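PDB 5TI1: fumarylacetoacetate hydrolase from Burkholderia xenovorans, which probably hydrolyses fumarylacetoacetate to fumarate and acetoacetate, the last step of phenylalanine and tyrosine breakdown, as a metal-dependent member of the FAH family. Local coordinates for residues F37-G45 and V108-S117; A60-L71 and L129-A140. One frame throughout, in Å; residues are numbered along the deposited sequence.

Interaction 1: residues F37-G45 and V108-S117; sequences FSIQNLPFG and VRVQLSRLLS
Arg109 NH1 meets two acceptors in the guanidinium plane, Asn41 O at 2.7 Å and a water that passes the link on to Leu42 O. Beside it, NH2 of Arg109 donates to Gln40 O at 2.7 Å. This second bond is almost straight (177°), the one to Asn41 O more bent. Both carbonyl oxygens lie in the guanidinium plane, yet each nitrogen stands some 40° above the plane of the carbonyl it meets. NE bonds Thr18 OG1, so all three guanidinium nitrogens have an acceptor and the group is held against rotation. The side chain gets there by leaving the helix with CG anti to the backbone N (chi1 173°) and staying extended to NE. In the N-terminal domain of this FAH-family enzyme, the contact lays the loop leading into strand 44-49 against helix 102-116. Leu42 CD1 sits over one guanidinium face, near its rim, while Leu42 CD2 slides past Leu116 CD1 at 3.7 Å. Farther along, Ile39 CD1 rests on the backbone at Leu116, 3.6 Å from Leu116 O, and a second water joins Ile39 O to Ser113 OG. At the other end Val108 CG1 meets the ring edge of Phe44, 4.0 Å from Phe44 CZ.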
loop_
_atom_site.group_PDB
_atom_site.type_symbol
_atom_site.label_atom_id
_atom_site.label_comp_id
_atom_site.label_asym_id
_atom_site.label_seq_id
_atom_site.Cartn_x
_atom_site.Cartn_y
_atom_site.Cartn_z
ATOM N N PHE B 37 -18.799 -21.984 -12.459
ATOM C CA PHE B 37 -19.486 -20.814 -12.984
ATOM C C PHE B 37 -20.935 -21.114 -13.358
ATOM O O PHE B 37 -21.360 -20.932 -14.504
ATOM C CB PHE B 37 -18.663 -20.268 -14.144
ATOM C CG PHE B 37 -17.222 -20.047 -13.765
ATOM C CD1 PHE B 37 -16.904 -19.242 -12.678
ATOM C CD2 PHE B 37 -16.193 -20.686 -14.448
ATOM C CE1 PHE B 37 -15.585 -19.051 -12.298
ATOM C CE2 PHE B 37 -14.864 -20.496 -14.076
ATOM C CZ PHE B 37 -14.563 -19.676 -13.003
ATOM N N SER B 38 -21.691 -21.575 -12.369
ATOM C CA SER B 38 -23.128 -21.764 -12.494
ATOM C C SER B 38 -23.808 -20.435 -12.798
ATOM O O SER B 38 -23.259 -19.360 -12.555
ATOM C CB SER B 38 -23.689 -22.330 -11.192
ATOM O OG SER B 38 -23.192 -21.556 -10.100
ATOM N N ILE B 39 -25.046 -20.510 -13.297
ATOM C CA ILE B 39 -25.798 -19.276 -13.512
ATOM C C ILE B 39 -26.015 -18.541 -12.197
ATOM O O ILE B 39 -26.305 -17.340 -12.196
ATOM C CB ILE B 39 -27.138 -19.563 -14.224
ATOM C CG1 ILE B 39 -27.680 -18.294 -14.888
ATOM C CG2 ILE B 39 -28.141 -20.151 -13.251
ATOM C CD1 ILE B 39 -29.021 -18.481 -15.581
ATOM N N GLN B 40 -25.863 -19.235 -11.068
ATOM C CA GLN B 40 -26.002 -18.602 -9.764
ATOM C C GLN B 40 -24.773 -17.791 -9.374
ATOM O O GLN B 40 -24.847 -16.988 -8.436
ATOM C CB GLN B 40 -26.287 -19.660 -8.691
ATOM C CG GLN B 40 -27.689 -20.275 -8.749
ATOM C CD GLN B 40 -27.823 -21.376 -9.784
ATOM O OE1 GLN B 40 -26.846 -21.756 -10.434
ATOM N NE2 GLN B 40 -29.039 -21.905 -9.934
ATOM N N ASN B 41 -23.652 -17.978 -10.066
ATOM C CA ASN B 41 -22.413 -17.313 -9.690
ATOM C C ASN B 41 -22.360 -15.913 -10.287
ATOM O O ASN B 41 -22.609 -14.923 -9.587
ATOM C CB ASN B 41 -21.206 -18.145 -10.130
ATOM C CG ASN B 41 -19.899 -17.608 -9.568
ATOM O OD1 ASN B 41 -19.851 -16.510 -9.016
ATOM N ND2 ASN B 41 -18.838 -18.385 -9.700
ATOM N N LEU B 42 -22.036 -15.827 -11.580
ATOM C CA LEU B 42 -21.895 -14.568 -12.302
ATOM C C LEU B 42 -20.798 -13.702 -11.676
ATOM O O LEU B 42 -21.072 -12.592 -11.191
ATOM C CB LEU B 42 -23.235 -13.827 -12.335
ATOM C CG LEU B 42 -24.409 -14.695 -12.797
ATOM C CD1 LEU B 42 -25.719 -13.912 -12.799
ATOM C CD2 LEU B 42 -24.123 -15.291 -14.170
ATOM N N PRO B 43 -19.551 -14.166 -11.669
ATOM C CA PRO B 43 -18.466 -13.350 -11.125
ATOM C C PRO B 43 -17.942 -12.373 -12.167
ATOM O O PRO B 43 -18.124 -12.555 -13.370
ATOM C CB PRO B 43 -17.401 -14.387 -10.766
ATOM C CG PRO B 43 -17.569 -15.439 -11.852
ATOM C CD PRO B 43 -19.058 -15.458 -12.192
ATOM N N PHE B 44 -17.261 -11.332 -11.680
ATOM C CA PHE B 44 -16.735 -10.265 -12.524
ATOM C C PHE B 44 -15.224 -10.376 -12.681
ATOM O O PHE B 44 -14.512 -10.700 -11.724
ATOM C CB PHE B 44 -17.078 -8.885 -11.954
ATOM C CG PHE B 44 -18.534 -8.549 -12.028
ATOM C CD1 PHE B 44 -19.053 -7.903 -13.136
ATOM C CD2 PHE B 44 -19.380 -8.877 -10.990
ATOM C CE1 PHE B 44 -20.402 -7.591 -13.207
ATOM C CE2 PHE B 44 -20.733 -8.567 -11.050
ATOM C CZ PHE B 44 -21.242 -7.925 -12.161
ATOM N N GLY B 45 -14.746 -10.074 -13.889
ATOM C CA GLY B 45 -13.329 -10.060 -14.190
ATOM C C GLY B 45 -13.027 -9.090 -15.314
ATOM O O GLY B 45 -13.912 -8.410 -15.838
ATOM N N VAL B 108 -27.092 -5.091 -12.685
ATOM C CA VAL B 108 -26.383 -5.866 -13.701
ATOM C C VAL B 108 -26.581 -7.360 -13.474
ATOM O O VAL B 108 -26.830 -8.120 -14.419
ATOM C CB VAL B 108 -24.889 -5.490 -13.721
ATOM C CG1 VAL B 108 -24.111 -6.462 -14.598
ATOM C CG2 VAL B 108 -24.713 -4.077 -14.232
ATOM N N ARG B 109 -26.487 -7.803 -12.219
ATOM C CA ARG B 109 -26.612 -9.227 -11.934
ATOM C C ARG B 109 -27.996 -9.757 -12.308
ATOM O O ARG B 109 -28.123 -10.866 -12.841
ATOM C CB ARG B 109 -26.321 -9.491 -10.462
ATOM C CG ARG B 109 -26.610 -10.913 -10.086
ATOM C CD ARG B 109 -26.398 -11.177 -8.630
ATOM N NE ARG B 109 -26.804 -12.538 -8.336
ATOM C CZ ARG B 109 -25.998 -13.580 -8.466
ATOM N NH1 ARG B 109 -24.746 -13.387 -8.865
ATOM N NH2 ARG B 109 -26.437 -14.805 -8.197
ATOM N N VAL B 110 -29.043 -8.973 -12.050
ATOM C CA VAL B 110 -30.392 -9.414 -12.380
ATOM C C VAL B 110 -30.590 -9.453 -13.892
ATOM O O VAL B 110 -31.169 -10.406 -14.427
ATOM C CB VAL B 110 -31.437 -8.512 -11.687
ATOM C CG1 VAL B 110 -32.836 -8.886 -12.145
ATOM C CG2 VAL B 110 -31.334 -8.651 -10.181
ATOM N N GLN B 111 -30.130 -8.420 -14.602
ATOM C CA GLN B 111 -30.246 -8.414 -16.058
ATOM C C GLN B 111 -29.525 -9.613 -16.668
ATOM O O GLN B 111 -30.076 -10.324 -17.519
ATOM C CB GLN B 111 -29.687 -7.107 -16.622
ATOM C CG GLN B 111 -30.468 -5.855 -16.221
ATOM C CD GLN B 111 -29.791 -4.578 -16.693
ATOM O OE1 GLN B 111 -29.859 -4.223 -17.869
ATOM N NE2 GLN B 111 -29.122 -3.889 -15.779
ATOM N N LEU B 112 -28.293 -9.861 -16.221
ATOM C CA LEU B 112 -27.505 -10.966 -16.761
ATOM C C LEU B 112 -28.157 -12.309 -16.463
ATOM O O LEU B 112 -28.262 -13.171 -17.345
ATOM C CB LEU B 112 -26.088 -10.919 -16.192
ATOM C CG LEU B 112 -25.086 -10.076 -16.979
ATOM C CD1 LEU B 112 -23.756 -10.012 -16.249
ATOM C CD2 LEU B 112 -24.903 -10.650 -18.377
ATOM N N SER B 113 -28.595 -12.507 -15.217
ATOM C CA SER B 113 -29.249 -13.757 -14.845
ATOM C C SER B 113 -30.458 -14.023 -15.729
ATOM O O SER B 113 -30.646 -15.145 -16.212
ATOM C CB SER B 113 -29.661 -13.715 -13.375
ATOM O OG SER B 113 -30.131 -14.978 -12.945
ATOM N N ARG B 114 -31.279 -12.995 -15.962
ATOM C CA ARG B 114 -32.405 -13.132 -16.879
ATOM C C ARG B 114 -31.931 -13.567 -18.265
ATOM O O ARG B 114 -32.421 -14.559 -18.818
ATOM C CB ARG B 114 -33.181 -11.812 -16.952
ATOM N N LEU B 115 -30.945 -12.855 -18.823
ATOM C CA LEU B 115 -30.514 -13.117 -20.193
ATOM C C LEU B 115 -29.862 -14.483 -20.344
ATOM O O LEU B 115 -29.941 -15.088 -21.418
ATOM C CB LEU B 115 -29.548 -12.032 -20.658
ATOM C CG LEU B 115 -30.148 -10.668 -20.984
ATOM C CD1 LEU B 115 -29.072 -9.603 -20.987
ATOM C CD2 LEU B 115 -30.862 -10.703 -22.325
ATOM N N LEU B 116 -29.210 -14.983 -19.302
ATOM C CA LEU B 116 -28.571 -16.286 -19.387
ATOM C C LEU B 116 -29.513 -17.427 -19.042
ATOM O O LEU B 116 -29.132 -18.589 -19.207
ATOM C CB LEU B 116 -27.354 -16.337 -18.464
ATOM C CG LEU B 116 -26.196 -15.419 -18.853
ATOM C CD1 LEU B 116 -25.153 -15.422 -17.754
ATOM C CD2 LEU B 116 -25.594 -15.877 -20.185
ATOM N N SER B 117 -30.725 -17.122 -18.586
ATOM C CA SER B 117 -31.666 -18.151 -18.171
ATOM C C SER B 117 -32.172 -18.947 -19.365
ATOM O O SER B 117 -32.465 -18.394 -20.429
ATOM C CB SER B 117 -32.845 -17.523 -17.426
ATOM O OG SER B 117 -32.371 -16.813 -16.300
HETATM O O HOH W 1 -28.614 -16.210 -11.414
HETATM O O HOH W 2 -23.008 -11.167 -9.559
#

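Interaction 2: residues A60-L71 and L129-A140; sequences AIGDSIVDLAAL and LRGRALIRQADA
Gln137 fastens the turn 61-64 with both its backbone and its side chain: its N donates to Asp63 O at 2.9 Å (169°), and its NE2 donates to Ser64 O, also at 2.9 Å. The second bond lies in the Gln137 amide plane, and Ile61 N reaches the same Ser64 oxygen from the opposite face of its carbonyl. The turn is a type II' beta turn, part of a beta hairpin joining strands 56-61 and 64-67, and strand 134-136 adds itself antiparallel to the second arm as an end strand of the five-stranded sheet of the N-terminal domain. Ile65 and Ile135 form the hydrogen-bonded pair: Ile135 N gives a sound bond to Ile65 O, whereas the return bond from Ile65 N is weak. Past them, Asp67 N donates to Ala133 O at 2.7 Å, nearly straight, where helix 127-133 gives way to the strand. Asp67 then N-caps helix 68-73 through OD1, which accepts from Ala70 N, while its OD2 pairs with Arg56 and shares a water with Arg132 O. At the turn, the Asp63 carboxylate stacks over one face of the Arg136 guanidinium, their planes 9° apart. OD2 of Asp63 lies above the guanidinium, 3.5 Å from NH2 of Arg136, where no N-H points at it, so this salt bridge rests on charge and not on a hydrogen bond. Bends at chi2 and chi3 fold the arginine back over the aspartate. On one sheet face Val66 and Leu134 lie side by side; between the helices, Ala133 CB packs against Ala70 CB and lies 3.6 Å from Leu71 CD2. On the other sheet face the Ile65 side chain crosses that of Gln137 at about a right angle, CG1 against CG, and Ile65 CD1 presses on Ala140 CB at 3.5 Å, tighter than usual for two carbons.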
loop_
_atom_site.group_PDB
_atom_site.type_symbol
_atom_site.label_atom_id
_atom_site.label_comp_id
_atom_site.label_asym_id
_atom_site.label_seq_id
_atom_site.Cartn_x
_atom_site.Cartn_y
_atom_site.Cartn_z
ATOM N N ALA B 60 -18.054 -14.595 -16.012
ATOM C CA ALA B 60 -17.900 -16.009 -16.336
ATOM C C ALA B 60 -19.244 -16.722 -16.284
ATOM O O ALA B 60 -20.054 -16.506 -15.374
ATOM C CB ALA B 60 -16.925 -16.682 -15.375
ATOM N N ILE B 61 -19.474 -17.585 -17.266
ATOM C CA ILE B 61 -20.643 -18.453 -17.271
ATOM C C ILE B 61 -20.236 -19.756 -17.954
ATOM O O ILE B 61 -19.770 -19.753 -19.101
ATOM C CB ILE B 61 -21.848 -17.763 -17.946
ATOM C CG1 ILE B 61 -23.108 -18.620 -17.808
ATOM C CG2 ILE B 61 -21.546 -17.363 -19.392
ATOM C CD1 ILE B 61 -23.682 -18.594 -16.408
ATOM N N GLY B 62 -20.350 -20.870 -17.228
ATOM C CA GLY B 62 -19.836 -22.128 -17.741
ATOM C C GLY B 62 -18.372 -21.986 -18.101
ATOM O O GLY B 62 -17.592 -21.340 -17.390
ATOM N N ASP B 63 -17.992 -22.563 -19.241
ATOM C CA ASP B 63 -16.628 -22.444 -19.736
ATOM C C ASP B 63 -16.428 -21.205 -20.615
ATOM O O ASP B 63 -15.420 -21.110 -21.318
ATOM C CB ASP B 63 -16.220 -23.727 -20.482
ATOM C CG ASP B 63 -17.089 -24.014 -21.698
ATOM O OD1 ASP B 63 -17.876 -23.134 -22.105
ATOM O OD2 ASP B 63 -16.987 -25.134 -22.256
ATOM N N SER B 64 -17.354 -20.253 -20.580
ATOM C CA SER B 64 -17.296 -19.089 -21.450
ATOM C C SER B 64 -17.258 -17.798 -20.624
ATOM O O SER B 64 -17.147 -17.815 -19.395
ATOM C CB SER B 64 -18.475 -19.104 -22.426
ATOM O OG SER B 64 -18.339 -20.165 -23.353
ATOM N N ILE B 65 -17.336 -16.670 -21.324
ATOM C CA ILE B 65 -17.310 -15.341 -20.721
ATOM C C ILE B 65 -18.318 -14.482 -21.461
ATOM O O ILE B 65 -18.359 -14.494 -22.696
ATOM C CB ILE B 65 -15.915 -14.684 -20.804
ATOM C CG1 ILE B 65 -14.838 -15.565 -20.173
ATOM C CG2 ILE B 65 -15.929 -13.313 -20.168
ATOM C CD1 ILE B 65 -13.402 -15.053 -20.439
ATOM N N VAL B 66 -19.127 -13.738 -20.721
ATOM C CA VAL B 66 -20.015 -12.751 -21.318
ATOM C C VAL B 66 -19.271 -11.422 -21.414
ATOM O O VAL B 66 -18.745 -10.915 -20.417
ATOM C CB VAL B 66 -21.311 -12.602 -20.510
ATOM C CG1 VAL B 66 -22.171 -11.548 -21.137
ATOM C CG2 VAL B 66 -22.053 -13.930 -20.453
ATOM N N ASP B 67 -19.221 -10.864 -22.619
ATOM C CA ASP B 67 -18.654 -9.542 -22.861
ATOM C C ASP B 67 -19.713 -8.519 -22.468
ATOM O O ASP B 67 -20.683 -8.312 -23.196
ATOM C CB ASP B 67 -18.259 -9.406 -24.327
ATOM C CG ASP B 67 -17.478 -8.135 -24.621
ATOM O OD1 ASP B 67 -17.683 -7.110 -23.936
ATOM O OD2 ASP B 67 -16.657 -8.164 -25.562
ATOM N N LEU B 68 -19.543 -7.875 -21.313
ATOM C CA LEU B 68 -20.586 -6.955 -20.853
ATOM C C LEU B 68 -20.664 -5.719 -21.740
ATOM O O LEU B 68 -21.758 -5.218 -22.016
ATOM C CB LEU B 68 -20.352 -6.552 -19.400
ATOM C CG LEU B 68 -20.290 -7.668 -18.363
ATOM C CD1 LEU B 68 -20.542 -7.068 -16.975
ATOM C CD2 LEU B 68 -21.281 -8.785 -18.697
ATOM N N ALA B 69 -19.514 -5.227 -22.216
ATOM C CA ALA B 69 -19.518 -4.072 -23.108
ATOM C C ALA B 69 -20.294 -4.366 -24.386
ATOM O O ALA B 69 -21.033 -3.509 -24.884
ATOM C CB ALA B 69 -18.084 -3.641 -23.424
ATOM N N ALA B 70 -20.161 -5.584 -24.917
ATOM C CA ALA B 70 -20.922 -5.952 -26.107
ATOM C C ALA B 70 -22.425 -5.989 -25.827
ATOM O O ALA B 70 -23.224 -5.533 -26.653
ATOM C CB ALA B 70 -20.432 -7.295 -26.646
ATOM N N LEU B 71 -22.832 -6.533 -24.678
ATOM C CA LEU B 71 -24.253 -6.547 -24.339
ATOM C C LEU B 71 -24.801 -5.138 -24.129
ATOM O O LEU B 71 -25.960 -4.866 -24.471
ATOM C CB LEU B 71 -24.495 -7.388 -23.088
ATOM C CG LEU B 71 -24.286 -8.898 -23.177
ATOM C CD1 LEU B 71 -24.918 -9.553 -21.968
ATOM C CD2 LEU B 71 -24.878 -9.456 -24.459
ATOM N N LEU B 129 -25.271 -11.782 -32.129
ATOM C CA LEU B 129 -24.785 -11.162 -30.901
ATOM C C LEU B 129 -24.167 -12.199 -29.973
ATOM O O LEU B 129 -23.137 -11.943 -29.336
ATOM C CB LEU B 129 -25.925 -10.430 -30.198
ATOM C CG LEU B 129 -25.542 -9.759 -28.878
ATOM C CD1 LEU B 129 -24.504 -8.664 -29.116
ATOM C CD2 LEU B 129 -26.782 -9.214 -28.176
ATOM N N ARG B 130 -24.779 -13.382 -29.901
ATOM C CA ARG B 130 -24.261 -14.448 -29.049
ATOM C C ARG B 130 -22.889 -14.914 -29.525
ATOM O O ARG B 130 -21.998 -15.183 -28.708
ATOM C CB ARG B 130 -25.265 -15.598 -29.022
ATOM C CG ARG B 130 -24.940 -16.745 -28.101
ATOM C CD ARG B 130 -26.103 -17.720 -28.108
ATOM N NE ARG B 130 -25.702 -19.061 -27.699
ATOM C CZ ARG B 130 -26.520 -20.107 -27.680
ATOM N NH1 ARG B 130 -27.784 -19.965 -28.052
ATOM N NH2 ARG B 130 -26.070 -21.294 -27.293
ATOM N N GLY B 131 -22.696 -14.999 -30.843
ATOM C CA GLY B 131 -21.387 -15.320 -31.392
ATOM C C GLY B 131 -20.325 -14.279 -31.097
ATOM O O GLY B 131 -19.132 -14.595 -31.126
ATOM N N ARG B 132 -20.728 -13.039 -30.829
ATOM C CA ARG B 132 -19.802 -11.979 -30.454
ATOM C C ARG B 132 -19.677 -11.813 -28.950
ATOM O O ARG B 132 -18.563 -11.668 -28.438
ATOM C CB ARG B 132 -20.235 -10.643 -31.065
ATOM C CG ARG B 132 -19.795 -10.441 -32.493
ATOM C CD ARG B 132 -19.971 -9.000 -32.938
ATOM N NE ARG B 132 -21.375 -8.631 -33.097
ATOM C CZ ARG B 132 -22.023 -7.795 -32.292
ATOM N NH1 ARG B 132 -21.392 -7.232 -31.269
ATOM N NH2 ARG B 132 -23.299 -7.516 -32.510
ATOM N N ALA B 133 -20.798 -11.837 -28.229
ATOM C CA ALA B 133 -20.807 -11.453 -26.825
ATOM C C ALA B 133 -20.397 -12.577 -25.885
ATOM O O ALA B 133 -20.145 -12.306 -24.704
ATOM C CB ALA B 133 -22.193 -10.932 -26.425
ATOM N N LEU B 134 -20.325 -13.815 -26.366
ATOM C CA LEU B 134 -19.899 -14.949 -25.556
ATOM C C LEU B 134 -18.602 -15.511 -26.122
ATOM O O LEU B 134 -18.548 -15.913 -27.289
ATOM C CB LEU B 134 -20.978 -16.030 -25.499
ATOM C CG LEU B 134 -21.802 -15.936 -24.215
ATOM C CD1 LEU B 134 -22.771 -14.772 -24.306
ATOM C CD2 LEU B 134 -22.530 -17.229 -23.942
ATOM N N ILE B 135 -17.570 -15.549 -25.288
ATOM C CA ILE B 135 -16.226 -15.948 -25.684
ATOM C C ILE B 135 -15.803 -17.122 -24.810
ATOM O O ILE B 135 -16.097 -17.148 -23.609
ATOM C CB ILE B 135 -15.242 -14.763 -25.549
ATOM C CG1 ILE B 135 -15.448 -13.768 -26.689
ATOM C CG2 ILE B 135 -13.805 -15.219 -25.484
ATOM C CD1 ILE B 135 -16.218 -12.524 -26.266
ATOM N N ARG B 136 -15.135 -18.100 -25.419
ATOM C CA ARG B 136 -14.608 -19.228 -24.662
ATOM C C ARG B 136 -13.477 -18.766 -23.755
ATOM O O ARG B 136 -12.633 -17.963 -24.157
ATOM C CB ARG B 136 -14.108 -20.323 -25.611
ATOM C CG ARG B 136 -15.186 -20.968 -26.479
ATOM C CD ARG B 136 -16.046 -21.956 -25.694
ATOM N NE ARG B 136 -15.243 -22.957 -24.984
ATOM C CZ ARG B 136 -15.096 -24.233 -25.349
ATOM N NH1 ARG B 136 -15.703 -24.708 -26.434
ATOM N NH2 ARG B 136 -14.344 -25.042 -24.612
ATOM N N GLN B 137 -13.464 -19.262 -22.515
ATOM C CA GLN B 137 -12.340 -18.955 -21.637
ATOM C C GLN B 137 -11.035 -19.478 -22.227
ATOM O O GLN B 137 -9.962 -18.915 -21.974
ATOM C CB GLN B 137 -12.582 -19.545 -20.252
ATOM C CG GLN B 137 -13.735 -18.877 -19.504
ATOM C CD GLN B 137 -14.096 -19.591 -18.216
ATOM O OE1 GLN B 137 -13.242 -20.220 -17.583
ATOM N NE2 GLN B 137 -15.375 -19.508 -17.822
ATOM N N ALA B 138 -11.129 -20.543 -23.028
ATOM C CA ALA B 138 -10.000 -21.097 -23.771
ATOM C C ALA B 138 -9.416 -20.116 -24.777
ATOM O O ALA B 138 -8.301 -20.336 -25.267
ATOM C CB ALA B 138 -10.443 -22.366 -24.494
ATOM N N ASP B 139 -10.136 -19.047 -25.109
ATOM C CA ASP B 139 -9.632 -18.054 -26.046
ATOM C C ASP B 139 -9.279 -16.744 -25.364
ATOM O O ASP B 139 -8.915 -15.779 -26.042
ATOM C CB ASP B 139 -10.654 -17.822 -27.160
ATOM C CG ASP B 139 -10.820 -19.038 -28.049
ATOM O OD1 ASP B 139 -9.786 -19.648 -28.416
ATOM O OD2 ASP B 139 -11.978 -19.399 -28.360
ATOM N N ALA B 140 -9.354 -16.695 -24.040
ATOM C CA ALA B 140 -9.302 -15.438 -23.313
ATOM C C ALA B 140 -8.011 -15.303 -22.522
ATOM O O ALA B 140 -7.389 -16.294 -22.130
ATOM C CB ALA B 140 -10.492 -15.310 -22.362
HETATM O O HOH W 3 -13.239 -22.552 -22.718
HETATM O O HOH W 4 -17.534 -9.028 -28.014
#

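Overall arrangement
From the N terminus the chain runs through 37-45 into strand 44-49, then along 56-61 and the hairpin to helix 68-73. Helix 102-116 returns to the first segment, where interaction 1 closes its loop; helix 127-133 and strand 134-136 then return to 60-71 and close interaction 2. The segments alternate, so the two loops cross rather than nest. Their centres lie about 12 Å apart, and they meet directly: Phe37 O probably accepts from Gly62 N at 2.9 Å, and Ile39 packs on Ile61. Between them they tie helix 102-116 and the end strand 134-136 to one antiparallel sheet of the N-terminal domain, away from the magnesium and sodium sites.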